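Local coordinates for protein aminoacyl-tRNA synthetase (Cryptosporidium parvum, PDB 5F9Z) that probably attaches proline to its cognate tRNA in an ATP-dependent reaction, as a class II prolyl-tRNA synthetase whose active site here holds halofuginone and an ATP analogue, at residues Ala441-Cys444 against Cys449-Glu452; Arg380-Lys385 against Gln405-Phe410; Asp28-Val33 against Pro160-Arg165; Asn193-Ile198 against Gln239-His244. All blocks are in the same frame, centred on the assembly; numbering follows the deposited sequence.

Contact 1. Residues Ala441-Cys444 against Cys449-Glu452. With ZN (zinc ion), chain F.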
# COMPACT_ATOMS: atom_id res chain seq x y z
N ALA A 441 -4.38 -13.62 19.75
CA ALA A 441 -4.28 -14.24 21.06
C ALA A 441 -4.82 -13.31 22.14
O ALA A 441 -4.78 -12.09 21.99
CB ALA A 441 -2.82 -14.59 21.39
N PRO A 442 -5.33 -13.88 23.24
CA PRO A 442 -5.71 -13.05 24.39
C PRO A 442 -4.46 -12.42 25.01
O PRO A 442 -3.53 -13.13 25.40
CB PRO A 442 -6.37 -14.05 25.35
CG PRO A 442 -6.67 -15.26 24.53
CD PRO A 442 -5.63 -15.30 23.46
N TRP A 443 -4.45 -11.10 25.09
CA TRP A 443 -3.26 -10.37 25.51
C TRP A 443 -3.60 -9.34 26.57
O TRP A 443 -4.69 -8.75 26.56
CB TRP A 443 -2.58 -9.69 24.32
CG TRP A 443 -1.20 -9.21 24.62
CD1 TRP A 443 -0.30 -9.78 25.47
CD2 TRP A 443 -0.57 -8.04 24.09
NE1 TRP A 443 0.86 -9.05 25.50
CE2 TRP A 443 0.72 -7.98 24.66
CE3 TRP A 443 -0.96 -7.05 23.19
CZ2 TRP A 443 1.62 -6.96 24.36
CZ3 TRP A 443 -0.06 -6.04 22.89
CH2 TRP A 443 1.21 -6.00 23.47
N CYS A 444 -2.66 -9.11 27.48
CA CYS A 444 -2.80 -8.10 28.52
C CYS A 444 -2.35 -6.72 28.07
O CYS A 444 -2.67 -5.73 28.74
CB CYS A 444 -2.01 -8.50 29.76
SG CYS A 444 -0.22 -8.34 29.58
N CYS A 449 5.08 -7.28 29.00
CA CYS A 449 4.71 -8.57 28.42
C CYS A 449 5.21 -8.68 26.98
O CYS A 449 5.78 -9.70 26.60
CB CYS A 449 3.19 -8.76 28.48
SG CYS A 449 2.65 -10.43 28.06
N GLU A 450 5.02 -7.63 26.18
CA GLU A 450 5.49 -7.66 24.80
C GLU A 450 7.01 -7.71 24.72
O GLU A 450 7.56 -8.35 23.82
CB GLU A 450 4.96 -6.45 24.03
CG GLU A 450 5.24 -6.52 22.53
CD GLU A 450 4.52 -5.44 21.75
OE1 GLU A 450 3.91 -4.55 22.38
OE2 GLU A 450 4.56 -5.49 20.50
N GLU A 451 7.70 -7.05 25.65
CA GLU A 451 9.16 -7.12 25.67
C GLU A 451 9.63 -8.55 25.86
O GLU A 451 10.60 -8.98 25.22
CB GLU A 451 9.71 -6.22 26.78
N GLU A 452 8.96 -9.31 26.71
CA GLU A 452 9.31 -10.72 26.90
C GLU A 452 8.78 -11.60 25.78
O GLU A 452 9.41 -12.61 25.45
CB GLU A 452 8.79 -11.21 28.26
CG GLU A 452 9.34 -10.46 29.46
CD GLU A 452 10.81 -10.75 29.73
OE1 GLU A 452 11.38 -11.65 29.08
OE2 GLU A 452 11.39 -10.08 30.61
ZN ZN F . 0.60 -10.47 29.18
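Trp443 offers its indole N-H to a sulfur that is bound to metal: NE1 lies 3.4 Å from Cys449 SG, a weak hydrogen bond with an N-H...S angle of 148°. The sulfur sits in the plane of the indole at its edge, so this is an edge-on sulfur-aromatic contact and not a stack. Both cysteines of the pair hold the zinc ion, Cys444 SG at 2.3 Å and Cys449 SG at the same 2.3 Å. Cys449 SG is turned anti to its own backbone N (chi1 -169°), which carries it off the helix toward the metal and the indole nitrogen. Cys494 and Cys497 complete a four-cysteine zinc site in the C-terminal prolyl-tRNA synthetase region, where Cys444, just past the end of strand 438-443, and Cys449, in the first turn of helix 447-458, each give one ligand. The N-H probably draws some negative charge from the Cys449 thiolate. Farther along the ring, Glu450 packs its CB 3.4 Å from Trp443 CZ2. Its carboxylate stands almost perpendicular to the indole, with planes 89° apart, and OE1 comes to 3.3 Å from Trp443 CH2 at the ring edge. Hydrogen bonds to Ser476 and Ser213 hold the two carboxylate oxygens of Glu450.

Contact 2. Residues Arg380-Lys385 against Gln405-Phe410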
# COMPACT_ATOMS: atom_id res chain seq x y z
N ARG A 380 -7.58 -11.96 -17.16
CA ARG A 380 -6.18 -12.15 -16.81
C ARG A 380 -6.00 -13.14 -15.66
O ARG A 380 -5.18 -14.06 -15.74
CB ARG A 380 -5.54 -10.80 -16.46
CG ARG A 380 -4.19 -10.89 -15.77
CD ARG A 380 -3.14 -11.53 -16.65
NE ARG A 380 -1.84 -11.59 -15.98
CZ ARG A 380 -1.48 -12.56 -15.15
NH1 ARG A 380 -2.31 -13.56 -14.88
NH2 ARG A 380 -0.28 -12.53 -14.58
N ASP A 381 -6.76 -12.97 -14.58
CA ASP A 381 -6.45 -13.67 -13.34
C ASP A 381 -6.97 -15.10 -13.30
O ASP A 381 -6.45 -15.91 -12.52
CB ASP A 381 -7.00 -12.89 -12.14
CG ASP A 381 -8.51 -12.78 -12.16
OD1 ASP A 381 -9.08 -12.64 -13.26
OD2 ASP A 381 -9.12 -12.82 -11.07
N ASN A 382 -7.97 -15.45 -14.11
CA ASN A 382 -8.55 -16.79 -14.05
C ASN A 382 -8.70 -17.46 -15.41
O ASN A 382 -9.32 -18.53 -15.49
CB ASN A 382 -9.91 -16.76 -13.34
CG ASN A 382 -10.90 -15.82 -14.01
OD1 ASN A 382 -10.62 -15.26 -15.06
ND2 ASN A 382 -12.07 -15.66 -13.40
N MET A 383 -8.17 -16.86 -16.47
CA MET A 383 -8.25 -17.42 -17.83
C MET A 383 -9.69 -17.65 -18.28
O MET A 383 -9.96 -18.50 -19.12
CB MET A 383 -7.44 -18.71 -17.95
CG MET A 383 -5.94 -18.51 -17.87
SD MET A 383 -5.36 -17.24 -19.01
CE MET A 383 -5.78 -17.98 -20.59
N GLU A 384 -10.62 -16.88 -17.72
CA GLU A 384 -12.01 -16.98 -18.13
C GLU A 384 -12.16 -16.42 -19.54
O GLU A 384 -11.63 -15.35 -19.86
CB GLU A 384 -12.90 -16.22 -17.15
CG GLU A 384 -14.39 -16.42 -17.34
CD GLU A 384 -15.21 -15.73 -16.27
OE1 GLU A 384 -14.60 -15.06 -15.40
OE2 GLU A 384 -16.45 -15.84 -16.30
N LYS A 385 -12.88 -17.14 -20.40
CA LYS A 385 -13.03 -16.78 -21.80
C LYS A 385 -14.50 -16.63 -22.14
O LYS A 385 -15.35 -17.36 -21.63
CB LYS A 385 -12.38 -17.82 -22.71
CG LYS A 385 -10.89 -17.97 -22.51
CD LYS A 385 -10.30 -19.01 -23.45
CE LYS A 385 -8.80 -19.16 -23.23
NZ LYS A 385 -8.49 -19.56 -21.83
N GLN A 405 -12.48 -6.61 -9.93
CA GLN A 405 -12.07 -5.95 -8.70
C GLN A 405 -12.59 -6.70 -7.48
O GLN A 405 -11.85 -6.93 -6.51
CB GLN A 405 -12.56 -4.51 -8.70
CG GLN A 405 -12.13 -3.69 -7.50
CD GLN A 405 -10.76 -3.06 -7.68
OE1 GLN A 405 -10.25 -2.98 -8.80
NE2 GLN A 405 -10.17 -2.60 -6.59
N ASN A 406 -13.87 -7.08 -7.49
CA ASN A 406 -14.45 -7.78 -6.35
C ASN A 406 -13.81 -9.15 -6.16
O ASN A 406 -13.61 -9.58 -5.02
CB ASN A 406 -15.97 -7.91 -6.54
CG ASN A 406 -16.61 -8.80 -5.50
OD1 ASN A 406 -16.86 -8.38 -4.37
ND2 ASN A 406 -16.88 -10.05 -5.87
N ARG A 407 -13.48 -9.83 -7.25
CA ARG A 407 -12.90 -11.17 -7.14
C ARG A 407 -11.51 -11.12 -6.53
O ARG A 407 -11.15 -12.00 -5.73
CB ARG A 407 -12.87 -11.84 -8.52
CG ARG A 407 -12.21 -13.21 -8.53
CD ARG A 407 -12.31 -13.87 -9.90
NE ARG A 407 -11.71 -13.07 -10.96
CZ ARG A 407 -12.40 -12.36 -11.84
NH1 ARG A 407 -13.72 -12.35 -11.80
NH2 ARG A 407 -11.77 -11.66 -12.77
N LEU A 408 -10.71 -10.11 -6.89
CA LEU A 408 -9.38 -9.98 -6.31
C LEU A 408 -9.45 -9.75 -4.80
O LEU A 408 -8.73 -10.38 -4.03
CB LEU A 408 -8.61 -8.85 -6.99
CG LEU A 408 -8.12 -9.06 -8.42
CD1 LEU A 408 -7.26 -7.89 -8.85
CD2 LEU A 408 -7.36 -10.37 -8.53
N LEU A 409 -10.33 -8.84 -4.38
CA LEU A 409 -10.44 -8.55 -2.95
C LEU A 409 -11.00 -9.74 -2.19
O LEU A 409 -10.55 -10.03 -1.07
CB LEU A 409 -11.32 -7.31 -2.74
CG LEU A 409 -11.56 -6.90 -1.28
CD1 LEU A 409 -10.24 -6.66 -0.57
CD2 LEU A 409 -12.45 -5.67 -1.21
N PHE A 410 -11.98 -10.44 -2.77
CA PHE A 410 -12.58 -11.58 -2.08
C PHE A 410 -11.58 -12.72 -1.93
O PHE A 410 -11.48 -13.33 -0.86
CB PHE A 410 -13.83 -12.05 -2.83
CG PHE A 410 -14.61 -13.10 -2.10
CD1 PHE A 410 -14.35 -14.45 -2.30
CD2 PHE A 410 -15.62 -12.75 -1.22
CE1 PHE A 410 -15.07 -15.42 -1.64
CE2 PHE A 410 -16.34 -13.71 -0.54
CZ PHE A 410 -16.07 -15.05 -0.75
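The guanidinium of Arg407 has the carboxylate of Asp381 at its edge and the amide of Asn382 over one face. Asp381 is gripped side-on through two nitrogens. Arg407 NE reaches Asp381 OD2 at 2.6 Å along a nearly straight N-H (172°), within the guanidinium plane and on the oxygen's syn lone pair. The second bond, from Arg407 NH2 to Asp381 OD1 at 2.9 Å, is more bent, and the oxygen is tilted out of the guanidinium plane; the two flat groups are accordingly twisted by 33°. Over the guanidinium face, Asn382 ND2 lies 3.6 Å from Arg407 NE, displaced toward the rim. The salt bridge ties the turn between strands 374-379 and 385-389, at the edge of the five-stranded sheet of the anticodon-binding domain, to the long helix 393-417. An Asx turn shapes that connection: Asn382 OD1 accepts from Glu384 N at 3.1 Å, while Asn382 ND2 donates to Glu384 OE1 at 3.3 Å, and the pair of bonds fixes the rotation of the amide lying over Arg407. Extended as far as CD, the Arg407 chain bends at chi3 (58°), which brings NE and NH2 round to face the aspartate. Phe404, one turn back on the helix, makes a cation-pi contact with Arg407. On the flank of the bridge, Leu408 CD2 touches Asp381 OD2 at 3.9 Å.

Contact 3. Residues Asp28-Val33 against Pro160-Arg165. With ANP (phosphoaminophosphonic acid-adenylate ester), chain D.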
# COMPACT_ATOMS: atom_id res chain seq x y z
N ASP A 28 12.86 -14.14 -5.86
CA ASP A 28 13.14 -14.12 -7.29
C ASP A 28 11.87 -13.86 -8.09
O ASP A 28 11.90 -13.19 -9.13
CB ASP A 28 13.79 -15.43 -7.72
CG ASP A 28 14.28 -15.40 -9.16
OD1 ASP A 28 14.50 -14.29 -9.69
OD2 ASP A 28 14.44 -16.48 -9.75
N TRP A 29 10.73 -14.38 -7.62
CA TRP A 29 9.46 -14.10 -8.29
C TRP A 29 9.13 -12.62 -8.24
O TRP A 29 8.71 -12.04 -9.25
CB TRP A 29 8.34 -14.92 -7.65
CG TRP A 29 6.97 -14.55 -8.14
CD1 TRP A 29 6.30 -15.10 -9.20
CD2 TRP A 29 6.10 -13.55 -7.59
NE1 TRP A 29 5.07 -14.50 -9.34
CE2 TRP A 29 4.92 -13.55 -8.37
CE3 TRP A 29 6.20 -12.65 -6.52
CZ2 TRP A 29 3.86 -12.68 -8.12
CZ3 TRP A 29 5.14 -11.80 -6.27
CH2 TRP A 29 3.98 -11.82 -7.06
N TYR A 30 9.32 -11.99 -7.08
CA TYR A 30 9.00 -10.57 -6.94
C TYR A 30 9.88 -9.71 -7.84
O TYR A 30 9.41 -8.75 -8.45
CB TYR A 30 9.14 -10.15 -5.48
CG TYR A 30 8.69 -8.74 -5.19
CD1 TYR A 30 7.39 -8.33 -5.43
CD2 TYR A 30 9.58 -7.81 -4.64
CE1 TYR A 30 6.98 -7.04 -5.16
CE2 TYR A 30 9.17 -6.52 -4.36
CZ TYR A 30 7.87 -6.14 -4.62
OH TYR A 30 7.47 -4.86 -4.35
N SER A 31 11.17 -10.06 -7.95
CA SER A 31 12.08 -9.29 -8.79
C SER A 31 11.70 -9.41 -10.26
O SER A 31 11.66 -8.41 -10.98
CB SER A 31 13.52 -9.75 -8.56
OG SER A 31 14.41 -9.03 -9.39
N GLN A 32 11.43 -10.63 -10.73
CA GLN A 32 11.07 -10.82 -12.13
C GLN A 32 9.75 -10.14 -12.47
O GLN A 32 9.58 -9.61 -13.57
CB GLN A 32 11.00 -12.31 -12.46
CG GLN A 32 12.32 -13.05 -12.36
CD GLN A 32 12.21 -14.48 -12.86
OE1 GLN A 32 11.51 -14.76 -13.83
NE2 GLN A 32 12.91 -15.40 -12.20
N VAL A 33 8.81 -10.13 -11.53
CA VAL A 33 7.49 -9.56 -11.80
C VAL A 33 7.58 -8.05 -11.96
O VAL A 33 6.98 -7.47 -12.88
CB VAL A 33 6.49 -9.97 -10.70
CG1 VAL A 33 5.28 -9.06 -10.72
CG2 VAL A 33 6.07 -11.41 -10.89
N PRO A 160 16.82 -3.59 1.83
CA PRO A 160 15.77 -2.89 1.10
C PRO A 160 14.95 -3.83 0.24
O PRO A 160 15.48 -4.79 -0.34
CB PRO A 160 16.54 -1.88 0.25
CG PRO A 160 17.87 -2.52 0.04
CD PRO A 160 18.16 -3.28 1.32
N THR A 161 13.65 -3.56 0.15
CA THR A 161 12.74 -4.28 -0.72
C THR A 161 12.04 -3.25 -1.60
O THR A 161 11.61 -2.20 -1.09
CB THR A 161 11.72 -5.09 0.09
OG1 THR A 161 12.40 -5.99 0.97
CG2 THR A 161 10.82 -5.89 -0.84
N PRO A 162 11.95 -3.48 -2.90
CA PRO A 162 11.24 -2.53 -3.77
C PRO A 162 9.84 -2.23 -3.26
O PRO A 162 9.11 -3.14 -2.84
CB PRO A 162 11.21 -3.25 -5.12
CG PRO A 162 12.43 -4.11 -5.10
CD PRO A 162 12.59 -4.57 -3.67
N PHE A 163 9.49 -0.95 -3.26
CA PHE A 163 8.24 -0.43 -2.71
C PHE A 163 8.15 -0.60 -1.20
O PHE A 163 7.96 0.37 -0.47
CB PHE A 163 7.03 -1.09 -3.38
CG PHE A 163 6.98 -0.90 -4.87
CD1 PHE A 163 6.66 0.33 -5.42
CD2 PHE A 163 7.23 -1.97 -5.72
CE1 PHE A 163 6.61 0.50 -6.79
CE2 PHE A 163 7.18 -1.80 -7.09
CZ PHE A 163 6.87 -0.57 -7.62
N ILE A 164 8.30 -1.84 -0.72
CA ILE A 164 8.04 -2.15 0.69
C ILE A 164 8.94 -1.31 1.60
O ILE A 164 8.47 -0.66 2.54
CB ILE A 164 8.22 -3.65 0.95
CG1 ILE A 164 7.33 -4.47 0.01
CG2 ILE A 164 7.90 -3.97 2.41
CD1 ILE A 164 5.85 -4.20 0.18
N ARG A 165 10.25 -1.32 1.34
CA ARG A 165 11.20 -0.57 2.15
C ARG A 165 12.31 -0.06 1.23
O ARG A 165 13.21 -0.81 0.85
CB ARG A 165 11.78 -1.43 3.28
CG ARG A 165 12.74 -0.68 4.18
CD ARG A 165 13.12 -1.52 5.40
NE ARG A 165 11.94 -1.93 6.16
CZ ARG A 165 11.33 -1.16 7.05
NH1 ARG A 165 11.77 0.06 7.30
NH2 ARG A 165 10.26 -1.62 7.70
PG ANP D . 9.25 1.00 10.27
O1G ANP D . 9.81 0.56 11.59
O2G ANP D . 8.91 -0.27 9.40
O3G ANP D . 10.32 1.87 9.50
PB ANP D . 8.08 3.55 10.45
O1B ANP D . 7.75 4.21 11.82
O2B ANP D . 9.49 3.86 10.08
N3B ANP D . 7.84 1.89 10.54
PA ANP D . 6.55 5.59 9.41
O1A ANP D . 7.63 6.57 9.64
O2A ANP D . 5.45 5.60 10.47
O3A ANP D . 7.12 4.11 9.35
O5' ANP D . 5.96 5.86 7.96
C5' ANP D . 4.55 5.71 7.68
C4' ANP D . 4.34 4.46 6.86
O4' ANP D . 5.26 4.47 5.75
C3' ANP D . 4.62 3.15 7.58
O3' ANP D . 3.45 2.70 8.27
C2' ANP D . 4.99 2.20 6.44
O2' ANP D . 3.84 1.57 5.88
C1' ANP D . 5.64 3.14 5.41
N9 ANP D . 7.10 3.09 5.38
C8 ANP D . 7.96 3.21 6.43
N7 ANP D . 9.23 3.13 6.10
C5 ANP D . 9.20 2.94 4.73
C6 ANP D . 10.22 2.79 3.77
N6 ANP D . 11.52 2.79 4.07
N1 ANP D . 9.85 2.63 2.48
C2 ANP D . 8.54 2.62 2.18
N3 ANP D . 7.50 2.76 3.00
C4 ANP D . 7.89 2.92 4.27
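Tyr30 reaches from helix 26-36 into the loop 160-165 and ends on a backbone carbonyl, where Tyr30 OH donates to Pro162 O at 2.8 Å. The loop joins strands 144-153 and 168-178 and is consistent with the motif 2 loop of class II synthetases. Its tip is a gamma turn centred on Phe163, with Ile164 N bonded back to Pro162 O, and backbone hydrogen bonds in both directions between Thr161 and Arg165 close it. With chi1 at -174°, CG of Tyr30 lies opposite the backbone N, and the ring points toward the loop. Pro162 O lies near the plane of the ring at its hydroxyl end, yet the hydroxyl itself comes to the carbonyl from above its plane, 52° out. Ile164 N reaches the same oxygen from the opposite face, and the two donors hold this buried acceptor between them.

The rest of the ring packs against side chains. Tyr30 and Pro162 run past one another head to tail, with Tyr30 CE2 3.9 Å from Pro162 CB, and Thr161 CG2 comes obliquely to the same ring carbon. Phe163 crosses the tyrosine at a slant and presents its edge, so that CD2 lies 3.2 Å from Tyr30 OH. Ile280 and Ile284 of helix 278-287 also pack on Phe163.

The far side of the loop serves the nucleotide. The backbone oxygens of Phe163 and Ile164 both approach C2 of the adenine, and Arg165, which also pairs with Glu156, spans two oxygens of the gamma-phosphate. Arg165 NH1 donates to O3G of the ATP analogue at 3.2 Å, and Arg165 NH2 to its O2G at 2.6 Å with an N-H...O angle of 172°.

Contact 4. Residues Asn193-Ile198 against Gln239-His244. With ANP (phosphoaminophosphonic acid-adenylate ester), chain D; HFG (7-bromo-6-chloro-3-{3-[(2R,3S)-3-hydroxypiperidin-2-yl]-2-oxopropyl}quinazolin-4(3H)-one), chain E.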
# COMPACT_ATOMS: atom_id res chain seq x y z
N ASN A 193 -9.75 5.11 8.14
CA ASN A 193 -10.75 4.48 7.28
C ASN A 193 -10.46 4.76 5.81
O ASN A 193 -10.70 3.90 4.96
CB ASN A 193 -12.15 4.96 7.67
CG ASN A 193 -12.59 4.43 9.02
OD1 ASN A 193 -12.24 3.32 9.41
ND2 ASN A 193 -13.37 5.23 9.74
N GLU A 194 -9.96 5.96 5.50
CA GLU A 194 -9.59 6.26 4.12
C GLU A 194 -8.37 5.46 3.69
O GLU A 194 -8.29 5.01 2.54
CB GLU A 194 -9.34 7.76 3.95
CG GLU A 194 -10.53 8.65 4.30
CD GLU A 194 -11.65 8.60 3.27
OE1 GLU A 194 -11.58 7.78 2.33
OE2 GLU A 194 -12.60 9.40 3.39
N TYR A 195 -7.41 5.26 4.59
CA TYR A 195 -6.28 4.39 4.30
C TYR A 195 -6.75 2.97 4.03
O TYR A 195 -6.32 2.33 3.06
CB TYR A 195 -5.28 4.42 5.46
CG TYR A 195 -4.38 5.63 5.48
CD1 TYR A 195 -4.10 6.33 4.31
CD2 TYR A 195 -3.80 6.07 6.66
CE1 TYR A 195 -3.27 7.43 4.32
CE2 TYR A 195 -2.97 7.17 6.68
CZ TYR A 195 -2.71 7.85 5.51
OH TYR A 195 -1.88 8.95 5.52
N ALA A 196 -7.64 2.45 4.89
CA ALA A 196 -8.21 1.13 4.65
C ALA A 196 -9.00 1.08 3.35
O ALA A 196 -9.03 0.04 2.68
CB ALA A 196 -9.09 0.72 5.83
N SER A 197 -9.63 2.19 2.98
CA SER A 197 -10.35 2.23 1.71
C SER A 197 -9.40 2.20 0.53
O SER A 197 -9.68 1.57 -0.50
CB SER A 197 -11.24 3.48 1.65
OG SER A 197 -11.86 3.60 0.38
N ILE A 198 -8.25 2.88 0.65
CA ILE A 198 -7.27 2.88 -0.44
C ILE A 198 -6.79 1.46 -0.72
O ILE A 198 -6.69 1.05 -1.89
CB ILE A 198 -6.09 3.82 -0.09
CG1 ILE A 198 -6.53 5.28 -0.17
CG2 ILE A 198 -4.91 3.56 -1.01
CD1 ILE A 198 -6.93 5.72 -1.56
N GLN A 239 3.04 -3.16 7.77
CA GLN A 239 2.19 -2.04 8.15
C GLN A 239 1.82 -1.24 6.90
O GLN A 239 2.69 -0.64 6.25
CB GLN A 239 2.90 -1.16 9.17
CG GLN A 239 2.03 -0.03 9.71
CD GLN A 239 2.59 0.59 10.97
OE1 GLN A 239 3.55 0.09 11.55
NE2 GLN A 239 1.98 1.68 11.41
N ALA A 240 0.53 -1.25 6.56
CA ALA A 240 0.08 -0.65 5.31
C ALA A 240 0.07 0.87 5.37
O ALA A 240 0.42 1.54 4.39
CB ALA A 240 -1.30 -1.19 4.95
N ALA A 241 -0.33 1.43 6.51
CA ALA A 241 -0.34 2.87 6.72
C ALA A 241 -0.43 3.12 8.22
O ALA A 241 -0.48 2.18 9.02
CB ALA A 241 -1.50 3.54 5.96
N THR A 242 -0.45 4.39 8.60
CA THR A 242 -0.48 4.74 10.01
C THR A 242 -1.16 6.09 10.20
O THR A 242 -1.09 6.96 9.33
CB THR A 242 0.93 4.76 10.62
OG1 THR A 242 0.85 5.06 12.02
CG2 THR A 242 1.79 5.79 9.93
N SER A 243 -1.81 6.24 11.35
CA SER A 243 -2.50 7.48 11.71
C SER A 243 -2.33 7.68 13.21
O SER A 243 -2.76 6.84 14.01
CB SER A 243 -3.98 7.41 11.34
OG SER A 243 -4.63 8.65 11.58
N HIS A 244 -1.70 8.79 13.59
CA HIS A 244 -1.31 9.03 14.97
C HIS A 244 -2.21 10.07 15.62
O HIS A 244 -2.55 11.09 15.01
CB HIS A 244 0.14 9.51 15.05
CG HIS A 244 1.11 8.68 14.26
ND1 HIS A 244 1.56 7.45 14.69
CD2 HIS A 244 1.71 8.91 13.08
CE1 HIS A 244 2.40 6.96 13.80
NE2 HIS A 244 2.51 7.82 12.81
PG ANP D . 9.25 1.00 10.27
O1G ANP D . 9.81 0.56 11.59
O2G ANP D . 8.91 -0.27 9.40
O3G ANP D . 10.32 1.87 9.50
PB ANP D . 8.08 3.55 10.45
O1B ANP D . 7.75 4.21 11.82
O2B ANP D . 9.49 3.86 10.08
N3B ANP D . 7.84 1.89 10.54
PA ANP D . 6.55 5.59 9.41
O1A ANP D . 7.63 6.57 9.64
O2A ANP D . 5.45 5.60 10.47
O3A ANP D . 7.12 4.11 9.35
O5' ANP D . 5.96 5.86 7.96
C5' ANP D . 4.55 5.71 7.68
C4' ANP D . 4.34 4.46 6.86
O4' ANP D . 5.26 4.47 5.75
C3' ANP D . 4.62 3.15 7.58
O3' ANP D . 3.45 2.70 8.27
C2' ANP D . 4.99 2.20 6.44
O2' ANP D . 3.84 1.57 5.88
C1' ANP D . 5.64 3.14 5.41
N9 ANP D . 7.10 3.09 5.38
C8 ANP D . 7.96 3.21 6.43
N7 ANP D . 9.23 3.13 6.10
C5 ANP D . 9.20 2.94 4.73
C6 ANP D . 10.22 2.79 3.77
N6 ANP D . 11.52 2.79 4.07
N1 ANP D . 9.85 2.63 2.48
C2 ANP D . 8.54 2.62 2.18
N3 ANP D . 7.50 2.76 3.00
C4 ANP D . 7.89 2.92 4.27
O4' HFG E . 7.44 9.74 10.70
C21 HFG E . 7.00 9.26 11.70
C3' HFG E . 5.57 9.62 12.18
C2' HFG E . 4.71 10.24 11.09
N1' HFG E . 5.30 11.40 10.57
C6' HFG E . 4.78 11.73 9.28
C5' HFG E . 3.44 11.04 8.99
C4' HFG E . 3.55 9.61 9.03
C39 HFG E . 4.49 9.18 9.99
O7' HFG E . 4.01 7.90 10.65
C1' HFG E . 7.90 8.20 12.58
N3 HFG E . 9.36 8.30 12.15
C4 HFG E . 10.09 9.44 12.46
O11 HFG E . 9.57 10.37 13.08
C10 HFG E . 11.40 9.53 12.08
C5 HFG E . 12.20 10.69 12.39
C2 HFG E . 9.93 7.31 11.49
N1 HFG E . 11.21 7.36 11.10
C9 HFG E . 11.96 8.47 11.39
C8 HFG E . 13.30 8.53 10.98
C7 HFG E . 14.07 9.67 11.29
BR1 HFG E . 15.94 9.75 10.71
C6 HFG E . 13.51 10.75 11.99
CL1 HFG E . 14.48 12.17 12.36
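Between 193-198 and 239-244 the nearest CA atoms are those of Tyr195 and Ala241, 6.6 Å apart, and no hydrogen bond joins the two segments. The Ala241 methyl sits over one face of the Tyr195 ring in a CH-pi contact, CB lying 3.8 Å from the ring centroid and somewhat toward the rim, nearest to CD2. At the edge of the same ring CE2 comes to 3.3 Å from the backbone oxygen of Thr242. The tyrosine hydroxyl is bonded farther on, to Gln172.

Thr242 directs its CB away from the helix, and its side chain faces the ligands: CG2 lies 3.1 Å from the halofuginone hydroxyl O7' and 3.6 Å from C5' of the nucleotide ribose. His244 NE2 donates to that same O7' at 2.6 Å, and Thr224 holds the other ring nitrogen, ND1, which fixes how the imidazole is turned. Gln239 O accepts from the ribose O2' at 2.5 Å. Strand 236-247 belongs to the antiparallel active-site sheet of the class II core, with ligands on one side and helix packing on the other. It runs between strands 223-231 and 265-276, both touching Tyr195, and Phe66 of helix 53-71 meets that ring with planes about 15° apart.

Overall arrangement
Contact 3 begins in the N-terminal helix 26-36 and closes before contact 4 opens; contact 2 and then contact 1 follow. Contact 4 and the loop 160-165 of contact 3 belong to the catalytic core; the two contacts' centres are 22 Å apart, and both touch the ATP analogue, contact 4 also touching halofuginone. Contact 2 lies about 23 Å from contact 3 and 25 Å from contact 4 between centres, joining a strand connection of the anticodon-binding domain and helix 393-417. Contact 1, in the C-terminal zinc region, is 39 Å from contact 2 between centres, but its nearest atoms are about 11 Å from contact 4. The four sample catalytic, anticodon-binding and zinc-binding parts of one chain.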